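Long-range contacts in putative phosphonate binding protein for ABC transporter (Prochlorococcus marinus str. MIT 9301, PDB 5LQ5), which binds inorganic phosphite strongly, and methylphosphonate and phosphate only very weakly, probably as the solute-binding part of an ABC transporter: residues S126-L131 / P201-Y206; K88-V93 / A174-V179. All blocks are in the same frame, centred on the assembly; numbering follows the deposited sequence.

Interaction 1 of 2, residues S126-L131 / P201-Y206; sequences STSGRL and PEYVDY. With PO3 (phosphite ion), chain B.
Ser128 and Asp205 converge on O1 of the bound phosphite from the two segments. Ser128 grips that oxygen twice, through its backbone N and through OG at 2.7 Å; with OG placed between its own backbone N and carbonyl carbon (chi1 69°), hydroxyl and amide can donate to the same atom. Asp205 OD2 approaches O1 to 2.5 Å, a spacing at which one of the two acid groups probably holds a proton and shares it. Thr127 takes O2 in the same double manner, its N donating over 2.8 Å in a nearly straight bond (167°) and OG1 adding a second. Ser126 OG reaches O3 at 2.7 Å, and Tyr46 OH and His158 NE2 also hydrogen-bond the anion.

This is a periplasmic binding protein of two lobes, with the ligand held in the cleft between them: helix 127-139 offers its N-terminal amides to the anion, and 201-206 runs from a strand of one sheet to a strand of the other. The helix end would be expected to favour negative charge electrostatically.

Tyr206 lies obliquely on the side of the phosphorus away from its three oxygens, its OH 3.6 Å from P and hydrogen-bonded to Asp13. Farther out, Ser126 OG caps the helix by accepting from Gly129 N at 2.8 Å. Asp205 OD1, passing alongside Thr127 OG1, accepts from Gly65 N. Tyr203, its hydroxyl probably hydrogen-bonded to Ser92, lays its ring obliquely by Thr127, with CE1 4.0 Å from CG2, and brings OH to 3.0 Å from Ser128 CB.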
loop_
_atom_site.group_PDB
_atom_site.type_symbol
_atom_site.label_atom_id
_atom_site.label_comp_id
_atom_site.label_asym_id
_atom_site.label_seq_id
_atom_site.Cartn_x
_atom_site.Cartn_y
_atom_site.Cartn_z
ATOM N N SER A 126 -3.234 6.732 1.850
ATOM C CA SER A 126 -2.982 5.305 2.227
ATOM C C SER A 126 -4.245 4.603 2.738
ATOM O O SER A 126 -4.994 5.155 3.553
ATOM C CB SER A 126 -1.889 5.201 3.288
ATOM O OG SER A 126 -1.715 3.843 3.667
ATOM N N THR A 127 -4.502 3.420 2.208
ATOM C CA THR A 127 -5.585 2.573 2.676
ATOM C C THR A 127 -5.336 2.077 4.112
ATOM O O THR A 127 -6.153 2.312 5.017
ATOM C CB THR A 127 -5.779 1.359 1.732
ATOM O OG1 THR A 127 -5.666 1.794 0.348
ATOM C CG2 THR A 127 -7.161 0.734 1.981
ATOM N N SER A 128 -4.210 1.380 4.270
ATOM C CA SER A 128 -3.822 0.764 5.547
ATOM C C SER A 128 -3.193 1.712 6.571
ATOM O O SER A 128 -3.142 1.418 7.760
ATOM C CB SER A 128 -2.904 -0.411 5.289
ATOM O OG SER A 128 -1.633 -0.009 4.805
ATOM N N GLY A 129 -2.768 2.871 6.082
ATOM C CA GLY A 129 -2.109 3.863 6.917
ATOM C C GLY A 129 -2.944 5.093 7.203
ATOM O O GLY A 129 -2.574 5.908 8.019
ATOM N N ARG A 130 -4.089 5.210 6.544
ATOM C CA ARG A 130 -4.944 6.381 6.768
ATOM C C ARG A 130 -6.430 6.078 6.688
ATOM O O ARG A 130 -7.137 6.293 7.661
ATOM C CB ARG A 130 -4.598 7.541 5.839
ATOM C CG ARG A 130 -5.267 8.860 6.205
ATOM C CD ARG A 130 -6.646 9.014 5.604
ATOM N NE ARG A 130 -7.323 10.199 6.153
ATOM C CZ ARG A 130 -7.118 11.460 5.751
ATOM N NH1 ARG A 130 -6.320 11.729 4.731
ATOM N NH2 ARG A 130 -7.741 12.468 6.375
ATOM N N LEU A 131 -6.914 5.634 5.523
ATOM C CA LEU A 131 -8.348 5.529 5.282
ATOM C C LEU A 131 -9.001 4.605 6.300
ATOM O O LEU A 131 -9.979 4.984 6.983
ATOM C CB LEU A 131 -8.640 5.065 3.856
ATOM C CG LEU A 131 -10.124 5.116 3.479
ATOM C CD1 LEU A 131 -10.600 6.548 3.236
ATOM C CD2 LEU A 131 -10.427 4.196 2.285
ATOM N N PRO A 201 -9.924 -4.995 11.957
ATOM C CA PRO A 201 -10.622 -5.876 11.036
ATOM C C PRO A 201 -10.031 -5.831 9.623
ATOM O O PRO A 201 -9.236 -4.942 9.291
ATOM C CB PRO A 201 -12.048 -5.308 11.020
ATOM C CG PRO A 201 -12.206 -4.600 12.309
ATOM C CD PRO A 201 -10.852 -4.005 12.547
ATOM N N GLU A 202 -10.424 -6.818 8.839
ATOM C CA GLU A 202 -9.961 -6.996 7.446
ATOM C C GLU A 202 -10.677 -6.100 6.445
ATOM O O GLU A 202 -11.843 -5.734 6.637
ATOM C CB GLU A 202 -10.168 -8.444 6.975
ATOM C CG GLU A 202 -9.386 -9.472 7.787
ATOM C CD GLU A 202 -10.026 -10.856 7.841
ATOM O OE1 GLU A 202 -11.267 -10.975 7.865
ATOM O OE2 GLU A 202 -9.269 -11.846 7.882
ATOM N N TYR A 203 -9.961 -5.801 5.365
ATOM C CA TYR A 203 -10.456 -4.991 4.245
ATOM C C TYR A 203 -9.594 -5.346 3.007
ATOM O O TYR A 203 -8.596 -6.039 3.126
ATOM C CB TYR A 203 -10.433 -3.461 4.569
ATOM C CG TYR A 203 -9.098 -3.004 5.063
ATOM C CD1 TYR A 203 -8.094 -2.686 4.145
ATOM C CD2 TYR A 203 -8.799 -2.957 6.435
ATOM C CE1 TYR A 203 -6.838 -2.309 4.573
ATOM C CE2 TYR A 203 -7.539 -2.567 6.874
ATOM C CZ TYR A 203 -6.553 -2.264 5.929
ATOM O OH TYR A 203 -5.284 -1.903 6.329
ATOM N N VAL A 204 -9.969 -4.828 1.835
ATOM C CA VAL A 204 -9.205 -5.102 0.591
ATOM C C VAL A 204 -8.130 -4.022 0.408
ATOM O O VAL A 204 -8.364 -2.877 0.747
ATOM C CB VAL A 204 -10.107 -5.160 -0.661
ATOM C CG1 VAL A 204 -10.630 -3.796 -1.053
ATOM C CG2 VAL A 204 -9.356 -5.759 -1.818
ATOM N N ASP A 205 -6.978 -4.368 -0.165
ATOM C CA ASP A 205 -5.912 -3.373 -0.322
ATOM C C ASP A 205 -5.178 -3.468 -1.671
ATOM O O ASP A 205 -5.698 -2.999 -2.708
ATOM C CB ASP A 205 -4.997 -3.350 0.911
ATOM C CG ASP A 205 -4.170 -2.038 1.021
ATOM O OD1 ASP A 205 -4.191 -1.204 0.068
ATOM O OD2 ASP A 205 -3.571 -1.799 2.102
ATOM N N TYR A 206 -3.941 -3.963 -1.657
ATOM C CA TYR A 206 -3.057 -3.722 -2.787
ATOM C C TYR A 206 -3.421 -4.490 -4.039
ATOM O O TYR A 206 -3.960 -5.596 -3.974
ATOM C CB TYR A 206 -1.612 -4.052 -2.435
ATOM C CG TYR A 206 -0.962 -3.184 -1.388
ATOM C CD1 TYR A 206 -0.061 -2.209 -1.767
ATOM C CD2 TYR A 206 -1.169 -3.376 -0.029
ATOM C CE1 TYR A 206 0.590 -1.416 -0.848
ATOM C CE2 TYR A 206 -0.530 -2.573 0.932
ATOM C CZ TYR A 206 0.375 -1.619 0.521
ATOM O OH TYR A 206 0.999 -0.855 1.513
HETATM P P PO3 B . -1.781 1.353 1.164
HETATM O O1 PO3 B . -2.390 0.426 2.268
HETATM O O2 PO3 B . -2.852 2.171 0.332
HETATM O O3 PO3 B . -0.684 2.283 1.753
#

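Interaction 2 of 2, residues K88-V93 / A174-V179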
loop_
_atom_site.group_PDB
_atom_site.type_symbol
_atom_site.label_atom_id
_atom_site.label_comp_id
_atom_site.label_asym_id
_atom_site.label_seq_id
_atom_site.Cartn_x
_atom_site.Cartn_y
_atom_site.Cartn_z
ATOM N N LYS A 88 -6.926 -9.584 -0.144
ATOM C CA LYS A 88 -8.359 -9.808 0.079
ATOM C C LYS A 88 -8.809 -9.654 1.542
ATOM O O LYS A 88 -9.978 -9.391 1.790
ATOM C CB LYS A 88 -8.819 -11.191 -0.448
ATOM C CG LYS A 88 -9.048 -11.220 -1.965
ATOM C CD LYS A 88 -9.845 -12.451 -2.396
ATOM C CE LYS A 88 -8.970 -13.594 -2.830
ATOM N NZ LYS A 88 -9.760 -14.849 -2.968
ATOM N N GLU A 89 -7.875 -9.857 2.464
ATOM C CA GLU A 89 -8.110 -9.850 3.927
ATOM C C GLU A 89 -7.005 -9.077 4.679
ATOM O O GLU A 89 -6.385 -9.578 5.638
ATOM C CB GLU A 89 -8.257 -11.283 4.483
ATOM C CG GLU A 89 -7.032 -12.181 4.293
ATOM C CD GLU A 89 -7.252 -13.280 3.263
ATOM O OE1 GLU A 89 -7.651 -12.952 2.129
ATOM O OE2 GLU A 89 -7.045 -14.474 3.584
ATOM N N PHE A 90 -6.783 -7.845 4.209
ATOM C CA PHE A 90 -5.656 -7.027 4.658
ATOM C C PHE A 90 -6.028 -6.346 5.986
ATOM O O PHE A 90 -7.182 -6.059 6.237
ATOM C CB PHE A 90 -5.271 -5.993 3.592
ATOM C CG PHE A 90 -3.824 -5.613 3.624
ATOM C CD1 PHE A 90 -2.889 -6.440 3.049
ATOM C CD2 PHE A 90 -3.367 -4.452 4.267
ATOM C CE1 PHE A 90 -1.548 -6.182 3.119
ATOM C CE2 PHE A 90 -2.002 -4.174 4.314
ATOM C CZ PHE A 90 -1.088 -5.050 3.750
ATOM N N LYS A 91 -5.008 -6.070 6.788
ATOM C CA LYS A 91 -5.157 -5.453 8.105
ATOM C C LYS A 91 -4.133 -4.348 8.372
ATOM O O LYS A 91 -3.031 -4.358 7.828
ATOM C CB LYS A 91 -5.034 -6.490 9.233
ATOM C CG LYS A 91 -6.051 -7.594 9.137
ATOM C CD LYS A 91 -5.713 -8.666 10.167
ATOM C CE LYS A 91 -6.759 -9.765 10.166
ATOM N NZ LYS A 91 -6.468 -10.719 11.270
ATOM N N SER A 92 -4.545 -3.405 9.218
ATOM C CA SER A 92 -3.645 -2.428 9.787
ATOM C C SER A 92 -3.325 -2.801 11.226
ATOM O O SER A 92 -4.051 -3.557 11.892
ATOM C CB SER A 92 -4.263 -1.034 9.791
ATOM O OG SER A 92 -4.653 -0.606 8.486
ATOM N N VAL A 93 -2.260 -2.187 11.707
ATOM C CA VAL A 93 -1.925 -2.133 13.122
ATOM C C VAL A 93 -1.826 -0.698 13.598
ATOM O O VAL A 93 -1.403 0.226 12.868
ATOM C CB VAL A 93 -0.614 -2.874 13.463
ATOM C CG1 VAL A 93 -0.780 -4.350 13.136
ATOM C CG2 VAL A 93 0.615 -2.280 12.750
ATOM N N ALA A 174 -0.625 4.448 12.896
ATOM C CA ALA A 174 -1.217 3.313 12.223
ATOM C C ALA A 174 -0.547 3.016 10.926
ATOM O O ALA A 174 -0.164 3.934 10.187
ATOM C CB ALA A 174 -2.706 3.529 12.000
ATOM N N LEU A 175 -0.443 1.730 10.616
ATOM C CA LEU A 175 0.235 1.300 9.391
ATOM C C LEU A 175 -0.171 -0.091 8.932
ATOM O O LEU A 175 -0.816 -0.843 9.653
ATOM C CB LEU A 175 1.763 1.388 9.526
ATOM C CG LEU A 175 2.379 0.403 10.515
ATOM C CD1 LEU A 175 3.730 -0.032 9.967
ATOM C CD2 LEU A 175 2.496 1.022 11.898
ATOM N N ASN A 176 0.268 -0.393 7.719
ATOM C CA ASN A 176 0.259 -1.723 7.069
ATOM C C ASN A 176 0.820 -2.800 8.038
ATOM O O ASN A 176 1.948 -2.700 8.500
ATOM C CB ASN A 176 1.117 -1.569 5.813
ATOM C CG ASN A 176 1.345 -2.838 5.042
ATOM O OD1 ASN A 176 1.525 -3.908 5.618
ATOM N ND2 ASN A 176 1.384 -2.726 3.717
ATOM N N LYS A 177 0.058 -3.850 8.305
ATOM C CA LYS A 177 0.466 -4.883 9.316
ATOM C C LYS A 177 1.673 -5.709 8.817
ATOM O O LYS A 177 2.569 -6.053 9.589
ATOM C CB LYS A 177 -0.709 -5.810 9.645
ATOM C CG LYS A 177 -0.342 -6.991 10.555
ATOM C CD LYS A 177 -1.629 -7.629 11.063
ATOM C CE LYS A 177 -1.367 -8.773 12.037
ATOM N NZ LYS A 177 -1.015 -10.012 11.305
ATOM N N GLN A 178 1.697 -6.006 7.515
ATOM C CA GLN A 178 2.850 -6.717 6.898
ATOM C C GLN A 178 4.172 -5.950 7.034
ATOM O O GLN A 178 5.211 -6.511 7.302
ATOM C CB GLN A 178 2.587 -7.041 5.417
ATOM C CG GLN A 178 3.563 -8.033 4.820
ATOM C CD GLN A 178 3.395 -9.429 5.407
ATOM O OE1 GLN A 178 2.331 -10.021 5.284
ATOM N NE2 GLN A 178 4.445 -9.955 6.048
ATOM N N VAL A 179 4.107 -4.640 6.864
ATOM C CA VAL A 179 5.287 -3.797 6.978
ATOM C C VAL A 179 5.772 -3.785 8.438
ATOM O O VAL A 179 6.963 -3.850 8.704
ATOM C CB VAL A 179 5.055 -2.359 6.446
ATOM C CG1 VAL A 179 6.229 -1.450 6.773
ATOM C CG2 VAL A 179 4.866 -2.368 4.931
#
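Ala174 opens the contact by resting its CA 3.2 Å from Val93 O, a CA-H...O contact beside the regular bonds of the sheet. Leu175 and Val93 then form an antiparallel hydrogen-bonded pair joining neighbouring strands 172-176 and 92-97: Val93 N donates to Leu175 O at 2.8 Å (168°), and Leu175 N returns the bond to Val93 O. Their side chains lie on one face of the sheet, Leu175 CD2 touching Val93 CG2 at 3.9 Å.

Asn176 ends the strand opposite Ser92 and N-caps helix 177-186. Its CG stands anti to the backbone N (chi1 175°), which sets the amide against the edge of Phe90, ND2 3.4 Å from CZ and the two planes perpendicular. OD1 accepts from Val179 N at 3.0 Å, the donor lying above the carbonyl plane, while ND2 hydrogen-bonds Tyr206 OH. With an alanine here, Val179 N would probably lose its capping acceptor and the Tyr206 hydroxyl its amide partner.

Lys177 N continues the backbone pairing, donating to Lys91 O at 3.2 Å. Its methylenes cross Val93, CG 3.7 Å from CG1, and CD meets Lys91 CB. Gln178 CB comes only obliquely to the Phe90 ring. Lys91 NZ and Lys177 NZ, like charges 5.5 Å apart, are not in contact, and the salt bridge from Lys177 to Glu181 is likely to ease the repulsion between them.

In the fold
Interactions 1 and 2 adjoin, their centres about 7 Å apart, and their segments alternate along the chain. Ser92 joins them: its OG lies 2.6 Å from Ser128 O and 2.6 Å from Tyr203 OH, both probable hydrogen bonds, so one hydroxyl of the 92-97 strand ties the helix start to the 201-206 crossing. Packing adds to this, with Ser128 OG 3.3 Å from Asn176 CB. Interaction 1 holds five of the eight residues of the phosphite pocket, whereas interaction 2 forms part of the second shell: the Phe90 side chain is about 5 Å from the ligand and meets the Tyr206 ring edge-to-face.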